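Local coordinates for chain length determinant protein (Shigella flexneri, PDB 4ZM5) that regulates the chain length of the lipopolysaccharide O antigen, probably as an oligomer whose long helices extend into the periplasm, at residues B[21-26]-B[111-116]; B[44-49]-B[78-83]; B[54-59]-B[103-108]. The protein carries 1 engineered substitution. One frame throughout, in Å; residues are numbered along the deposited sequence.

Contact 1: residues B[21-26]-B[111-116]; sequences AGYNNA and QELEKD
Tyr23 reaches from helix 17-31 to the flank of helix 91-159, where its phenol end meets Leu113 and Asp116, residues three apart and so neighbours on one side of the long helix. Leu113 comes first and supplies the apolar half of the contact. Its CG lies anti to the carbonyl carbon (chi1 -78°), and of its two methyls it is CD2 that approaches the phenol, 4.1 Å from Tyr23 CZ and 3.9 Å from Tyr23 OH. The approach is oblique to the ring. Leu41 on helix 38-53 also touches Tyr23, and Leu45 on the same helix touches Leu113, which places the contact where three helices meet.

With Asp116 the contact turns polar. Its CG is anti to the backbone N (chi1 -166°), which brings the carboxylate to the edge of the tyrosine, near the ring plane; the two planes differ by just 17°. Asp116 OD2 lies 2.6 Å from Tyr23 OH, but almost straight beyond the CZ-OH bond, with CZ to OD2 already 4.0 Å. A hydroxyl hydrogen would point well to one side of that line, so the pair does not qualify as a hydrogen bond in spite of its closeness. The other carboxylate oxygen, OD1, has a long, weak ion pair with Arg48, whose firmer partner is Glu112, joined to it by a salt bridge.

The chemistry is thus mixed: a methyl against the phenol carbon, and a carboxylate oxygen pressed close to the hydroxyl without good bonding geometry, its negative charge perhaps eased by the nearby guanidinium of Arg48.

Contact 2: residues B[44-49]-B[78-83]; sequences TLIGRF and QQLPLT
In the alpha/beta part of the periplasmic domain a helix rests on the approach to a sheet strand, with Ile46 of helix 38-53 set against Leu80 in the loop leading into strand 82-88 and Leu82 at its first position. No hydrogen bond crosses; the contact is made of aliphatic branches alone. Ile46 CG1 is anti to the backbone N (chi1 -169°) and faces both leucines. The nearer is Leu80, whose CD2 lies 3.9 Å from Ile46 CG1 and 4.1 Å from Ile46 CG2, so that one methyl spans both branches of the isoleucine. The two side chains run past each other in opposite directions rather than meeting end on. Leu82 approaches less closely, with its CD1 4.3 Å from Ile46 CG1. Between the leucines, Pro81 follows a cis peptide bond and turns its ring to Ile11.

Leu82 is paired through its backbone with Ile12 of strand 6-13, which also touches Ile46, while Leu80 packs on Thr13. Tyr227 closes on Ile46 from a loop, and Leu82 and Pro81 pack against the third and second subunits respectively, so helix, strands and neighbouring copies converge here.

Contact 3: residues B[54-59]-B[103-108]; sequences SALPET and QQVDDK. Engineered in segment 54-59: Pro57 (natural residue Ala).
Leu56 lays its CD1 methyl against Val105 CG2, 3.9 Å away, and this overlap is the closest approach between segments 54-59 and 103-108. The leucine CG follows close behind, 4.1 Å from the same Val105 CG2, so one valine methyl touches both the fork and one branch of the leucine. The two side chains meet at a slant. On the valine, CG1 is anti to the backbone N (chi1 173°), which leaves CG2, anti to the carbonyl carbon, to face Leu56. Gln104, one residue earlier, adds a looser touch at the margin: its chain stretches out fully beyond CG and brings OE1 to 4.1 Å from Leu56 CD1.

On the side of helix 91-159 turned from the contact, Gln103 NE2 donates a hydrogen bond to Asp107 OD1 over 3.2 Å. In the shorter helix, Ala55 O accepts the backbone N of Thr59 and, weakly, its hydroxyl.

Pro57 is an engineered residue (alanine in the natural sequence). It sits beside Leu56 with helical backbone angles and turns its ring to Leu69 and Ile71 of strand 68-73. Leu56 touches Leu69 as well, and Val105 also packs on Phe49, Ala52 and Phe53 of helix 38-53. Met231 of the third subunit lies on Ala55, Glu58 and Thr59.

No hydrogen bond ties the two segments together. The short helix is held to the long one here by dispersion between aliphatic branches, with an amide oxygen lying at the border of the apolar patch.

How the contacts relate
Contacts 1 and 3 both use helix 91-159, whose segments 103-108 and 111-116 are separated by just two residues, yet their centres lie 19 Å apart. Contact 2 stands about 17 Å from the centre of contact 1 and 14 Å from that of contact 3. Helix 38-53, which carries one side of contact 2, touches the long-helix segments of both contact 1 and contact 3. Along the chain, contacts 2 and 3 interleave, and the ends of contact 1 enclose both. The helices and the antiparallel sheet are thereby gathered around the N-terminal part of the long helix, with the second and third subunits touching this region.

Contact 1: residues B[21-26]-B[111-116]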
# COMPACT_ATOMS: atom_id res chain seq x y z
N ALA B 21 -9.91 4.48 11.10
CA ALA B 21 -9.97 5.45 10.00
C ALA B 21 -8.69 6.33 9.85
O ALA B 21 -8.18 6.45 8.73
CB ALA B 21 -11.19 6.33 10.17
N GLY B 22 -8.18 6.87 10.97
CA GLY B 22 -6.98 7.70 11.04
C GLY B 22 -5.70 6.99 10.64
O GLY B 22 -4.93 7.52 9.84
N TYR B 23 -5.46 5.78 11.20
CA TYR B 23 -4.29 4.96 10.88
C TYR B 23 -4.37 4.51 9.42
O TYR B 23 -3.37 4.53 8.72
CB TYR B 23 -4.17 3.73 11.82
CG TYR B 23 -2.79 3.11 11.86
CD1 TYR B 23 -1.73 3.75 12.51
CD2 TYR B 23 -2.53 1.89 11.24
CE1 TYR B 23 -0.45 3.22 12.52
CE2 TYR B 23 -1.24 1.33 11.26
CZ TYR B 23 -0.21 2.00 11.91
OH TYR B 23 1.08 1.50 11.94
N ASN B 24 -5.59 4.13 8.96
CA ASN B 24 -5.80 3.70 7.58
C ASN B 24 -5.57 4.86 6.63
O ASN B 24 -4.99 4.66 5.57
CB ASN B 24 -7.19 3.08 7.37
CG ASN B 24 -7.47 2.70 5.94
OD1 ASN B 24 -6.94 1.75 5.39
ND2 ASN B 24 -8.22 3.53 5.27
N ASN B 25 -6.01 6.07 7.01
CA ASN B 25 -5.79 7.24 6.16
C ASN B 25 -4.28 7.54 6.07
O ASN B 25 -3.79 7.79 4.97
CB ASN B 25 -6.56 8.47 6.65
CG ASN B 25 -6.26 9.69 5.83
OD1 ASN B 25 -6.46 9.71 4.62
ND2 ASN B 25 -5.67 10.69 6.48
N ALA B 26 -3.56 7.47 7.20
CA ALA B 26 -2.12 7.69 7.24
C ALA B 26 -1.42 6.68 6.34
O ALA B 26 -0.59 7.09 5.54
CB ALA B 26 -1.61 7.57 8.66
N GLN B 111 3.09 2.83 21.87
CA GLN B 111 4.48 3.24 21.64
C GLN B 111 5.04 2.53 20.42
O GLN B 111 5.70 3.19 19.62
CB GLN B 111 5.35 2.97 22.87
CG GLN B 111 5.10 3.92 24.03
CD GLN B 111 6.29 4.03 24.93
OE1 GLN B 111 7.16 4.88 24.73
NE2 GLN B 111 6.37 3.17 25.93
N GLU B 112 4.77 1.21 20.26
CA GLU B 112 5.18 0.38 19.12
C GLU B 112 4.62 0.94 17.83
O GLU B 112 5.32 0.95 16.81
CB GLU B 112 4.70 -1.08 19.29
CG GLU B 112 5.45 -1.88 20.34
CD GLU B 112 5.00 -3.31 20.57
OE1 GLU B 112 3.99 -3.74 19.97
OE2 GLU B 112 5.65 -4.01 21.38
N LEU B 113 3.36 1.44 17.88
CA LEU B 113 2.63 2.03 16.76
C LEU B 113 3.19 3.38 16.38
O LEU B 113 3.17 3.72 15.20
CB LEU B 113 1.15 2.17 17.11
CG LEU B 113 0.31 0.90 17.03
CD1 LEU B 113 -1.07 1.13 17.63
CD2 LEU B 113 0.26 0.37 15.60
N GLU B 114 3.64 4.16 17.37
CA GLU B 114 4.25 5.47 17.15
C GLU B 114 5.55 5.30 16.37
O GLU B 114 5.76 6.02 15.39
CB GLU B 114 4.48 6.19 18.48
CG GLU B 114 4.75 7.68 18.35
CD GLU B 114 5.09 8.43 19.63
OE1 GLU B 114 5.22 7.78 20.69
OE2 GLU B 114 5.23 9.67 19.55
N LYS B 115 6.38 4.31 16.77
CA LYS B 115 7.65 3.97 16.11
C LYS B 115 7.38 3.41 14.72
O LYS B 115 8.07 3.78 13.78
CB LYS B 115 8.46 2.98 16.96
CG LYS B 115 9.87 2.70 16.44
CD LYS B 115 10.13 1.19 16.38
CE LYS B 115 11.44 0.82 15.73
NZ LYS B 115 11.43 -0.59 15.24
N ASP B 116 6.35 2.56 14.59
CA ASP B 116 5.93 1.94 13.33
C ASP B 116 5.53 3.01 12.30
O ASP B 116 5.99 2.96 11.15
CB ASP B 116 4.76 0.95 13.59
CG ASP B 116 4.44 0.01 12.44
OD1 ASP B 116 5.32 -0.82 12.10
OD2 ASP B 116 3.30 0.06 11.94

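Contact 2: residues B[44-49]-B[78-83]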
# COMPACT_ATOMS: atom_id res chain seq x y z
N THR B 44 -3.92 -6.67 11.77
CA THR B 44 -2.55 -6.32 12.09
C THR B 44 -2.51 -5.69 13.47
O THR B 44 -1.64 -6.03 14.26
CB THR B 44 -1.99 -5.41 10.97
OG1 THR B 44 -1.85 -6.21 9.80
CG2 THR B 44 -0.64 -4.81 11.29
N LEU B 45 -3.49 -4.79 13.75
CA LEU B 45 -3.59 -4.08 15.02
C LEU B 45 -4.00 -4.98 16.18
O LEU B 45 -3.38 -4.90 17.25
CB LEU B 45 -4.51 -2.87 14.89
CG LEU B 45 -3.83 -1.72 14.17
CD1 LEU B 45 -4.82 -0.68 13.75
CD2 LEU B 45 -2.79 -1.09 15.03
N ILE B 46 -4.97 -5.87 15.98
CA ILE B 46 -5.32 -6.81 17.06
C ILE B 46 -4.12 -7.82 17.23
O ILE B 46 -3.76 -8.15 18.36
CB ILE B 46 -6.72 -7.47 16.90
CG1 ILE B 46 -7.16 -8.25 18.17
CG2 ILE B 46 -6.86 -8.30 15.63
CD1 ILE B 46 -7.20 -7.35 19.48
N GLY B 47 -3.46 -8.17 16.11
CA GLY B 47 -2.27 -9.00 16.07
C GLY B 47 -1.15 -8.42 16.91
O GLY B 47 -0.56 -9.14 17.72
N ARG B 48 -0.88 -7.10 16.78
CA ARG B 48 0.15 -6.38 17.54
C ARG B 48 -0.22 -6.37 19.05
O ARG B 48 0.66 -6.57 19.90
CB ARG B 48 0.38 -4.95 16.99
CG ARG B 48 1.65 -4.29 17.53
CD ARG B 48 1.99 -2.93 16.90
NE ARG B 48 2.89 -3.03 15.74
CZ ARG B 48 4.19 -3.29 15.81
NH1 ARG B 48 4.76 -3.52 16.98
NH2 ARG B 48 4.92 -3.37 14.70
N PHE B 49 -1.53 -6.19 19.38
CA PHE B 49 -2.00 -6.16 20.76
C PHE B 49 -1.86 -7.55 21.41
O PHE B 49 -1.22 -7.65 22.47
CB PHE B 49 -3.45 -5.66 20.85
CG PHE B 49 -3.89 -5.40 22.28
CD1 PHE B 49 -3.62 -4.18 22.91
CD2 PHE B 49 -4.53 -6.39 23.03
CE1 PHE B 49 -3.99 -3.96 24.25
CE2 PHE B 49 -4.86 -6.18 24.38
CZ PHE B 49 -4.60 -4.96 24.97
N GLN B 78 -11.79 -20.31 16.07
CA GLN B 78 -12.07 -18.94 15.61
C GLN B 78 -10.93 -18.05 16.08
O GLN B 78 -10.63 -18.05 17.28
CB GLN B 78 -13.41 -18.44 16.17
CG GLN B 78 -14.64 -19.04 15.49
CD GLN B 78 -15.58 -17.93 15.13
OE1 GLN B 78 -15.69 -16.90 15.84
NE2 GLN B 78 -16.24 -18.07 13.99
N GLN B 79 -10.31 -17.29 15.18
CA GLN B 79 -9.21 -16.38 15.53
C GLN B 79 -9.69 -15.26 16.45
O GLN B 79 -9.02 -14.93 17.43
CB GLN B 79 -8.55 -15.78 14.28
CG GLN B 79 -7.84 -16.81 13.42
CD GLN B 79 -7.18 -16.07 12.30
OE1 GLN B 79 -6.23 -15.28 12.52
NE2 GLN B 79 -7.69 -16.25 11.07
N LEU B 80 -10.85 -14.70 16.15
CA LEU B 80 -11.41 -13.63 16.95
C LEU B 80 -12.82 -14.00 17.43
O LEU B 80 -13.52 -14.77 16.77
CB LEU B 80 -11.44 -12.31 16.16
CG LEU B 80 -10.08 -11.75 15.77
CD1 LEU B 80 -10.25 -10.61 14.81
CD2 LEU B 80 -9.24 -11.36 16.99
N PRO B 81 -13.25 -13.52 18.61
CA PRO B 81 -12.55 -12.62 19.54
C PRO B 81 -11.59 -13.37 20.49
O PRO B 81 -11.47 -14.60 20.43
CB PRO B 81 -13.70 -11.92 20.25
CG PRO B 81 -14.75 -13.00 20.34
CD PRO B 81 -14.59 -13.87 19.12
N LEU B 82 -10.88 -12.60 21.33
CA LEU B 82 -9.94 -13.17 22.28
C LEU B 82 -10.41 -12.91 23.69
O LEU B 82 -10.88 -11.82 24.00
CB LEU B 82 -8.52 -12.62 22.08
CG LEU B 82 -7.91 -12.81 20.67
CD1 LEU B 82 -6.74 -11.86 20.46
CD2 LEU B 82 -7.45 -14.25 20.45
N THR B 83 -10.32 -13.95 24.52
CA THR B 83 -10.70 -13.94 25.93
C THR B 83 -9.44 -13.79 26.77
O THR B 83 -8.52 -14.63 26.70
CB THR B 83 -11.47 -15.22 26.27
OG1 THR B 83 -12.71 -15.19 25.58
CG2 THR B 83 -11.77 -15.36 27.75

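Contact 3: residues B[54-59]-B[103-108]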
# COMPACT_ATOMS: atom_id res chain seq x y z
N SER B 54 0.75 -11.70 25.04
CA SER B 54 1.21 -13.08 25.18
C SER B 54 2.51 -13.18 26.01
O SER B 54 2.81 -14.27 26.51
CB SER B 54 1.40 -13.73 23.81
OG SER B 54 2.50 -13.18 23.13
N ALA B 55 3.26 -12.07 26.17
CA ALA B 55 4.47 -12.07 26.99
C ALA B 55 4.13 -12.17 28.50
O ALA B 55 4.84 -12.84 29.27
CB ALA B 55 5.29 -10.82 26.70
N LEU B 56 3.01 -11.53 28.91
CA LEU B 56 2.52 -11.46 30.30
C LEU B 56 2.21 -12.86 30.88
O LEU B 56 2.74 -13.14 31.94
CB LEU B 56 1.28 -10.54 30.45
CG LEU B 56 1.28 -9.07 29.95
CD1 LEU B 56 0.44 -8.23 30.83
CD2 LEU B 56 2.67 -8.47 29.76
N PRO B 57 1.45 -13.78 30.21
CA PRO B 57 1.24 -15.11 30.79
C PRO B 57 2.54 -15.80 31.19
O PRO B 57 2.61 -16.37 32.27
CB PRO B 57 0.52 -15.87 29.67
CG PRO B 57 -0.22 -14.83 28.93
CD PRO B 57 0.72 -13.66 28.93
N GLU B 58 3.58 -15.68 30.35
CA GLU B 58 4.91 -16.26 30.58
C GLU B 58 5.67 -15.58 31.71
O GLU B 58 6.25 -16.28 32.55
CB GLU B 58 5.76 -16.18 29.30
CG GLU B 58 5.25 -17.06 28.17
CD GLU B 58 5.42 -18.56 28.30
OE1 GLU B 58 6.11 -19.03 29.24
OE2 GLU B 58 4.90 -19.28 27.43
N THR B 59 5.70 -14.23 31.72
CA THR B 59 6.40 -13.42 32.73
C THR B 59 5.75 -13.56 34.12
O THR B 59 6.45 -13.68 35.12
CB THR B 59 6.44 -11.97 32.23
OG1 THR B 59 7.31 -11.90 31.11
CG2 THR B 59 6.88 -10.98 33.28
N GLN B 103 -4.28 -2.22 30.18
CA GLN B 103 -3.82 -0.84 30.03
C GLN B 103 -2.30 -0.78 29.78
O GLN B 103 -1.84 0.01 28.95
CB GLN B 103 -4.17 0.02 31.26
CG GLN B 103 -4.05 1.54 31.05
CD GLN B 103 -4.83 2.02 29.83
OE1 GLN B 103 -6.05 1.82 29.72
NE2 GLN B 103 -4.12 2.64 28.89
N GLN B 104 -1.55 -1.61 30.51
CA GLN B 104 -0.10 -1.76 30.42
C GLN B 104 0.31 -2.14 28.99
O GLN B 104 1.21 -1.53 28.41
CB GLN B 104 0.33 -2.85 31.43
CG GLN B 104 1.80 -2.89 31.75
CD GLN B 104 2.12 -4.02 32.71
OE1 GLN B 104 2.66 -5.05 32.30
NE2 GLN B 104 1.80 -3.84 34.00
N VAL B 105 -0.39 -3.15 28.41
CA VAL B 105 -0.20 -3.67 27.05
C VAL B 105 -0.61 -2.56 26.06
O VAL B 105 0.14 -2.29 25.13
CB VAL B 105 -0.96 -5.01 26.81
CG1 VAL B 105 -0.91 -5.45 25.36
CG2 VAL B 105 -0.41 -6.12 27.71
N ASP B 106 -1.76 -1.91 26.30
CA ASP B 106 -2.30 -0.83 25.48
C ASP B 106 -1.25 0.31 25.33
O ASP B 106 -1.05 0.80 24.22
CB ASP B 106 -3.63 -0.32 26.07
CG ASP B 106 -4.25 0.84 25.32
OD1 ASP B 106 -4.91 0.59 24.28
OD2 ASP B 106 -4.05 2.00 25.74
N ASP B 107 -0.54 0.65 26.42
CA ASP B 107 0.50 1.68 26.42
C ASP B 107 1.72 1.25 25.59
O ASP B 107 2.22 2.05 24.80
CB ASP B 107 0.94 2.04 27.85
CG ASP B 107 -0.14 2.67 28.71
OD1 ASP B 107 -1.08 3.29 28.13
OD2 ASP B 107 -0.06 2.54 29.96
N LYS B 108 2.19 -0.00 25.77
CA LYS B 108 3.34 -0.54 25.04
C LYS B 108 3.05 -0.58 23.53
O LYS B 108 3.92 -0.20 22.74
CB LYS B 108 3.71 -1.95 25.56
CG LYS B 108 4.96 -2.54 24.91
CD LYS B 108 5.45 -3.81 25.58
CE LYS B 108 6.66 -4.42 24.88
NZ LYS B 108 7.83 -3.49 24.81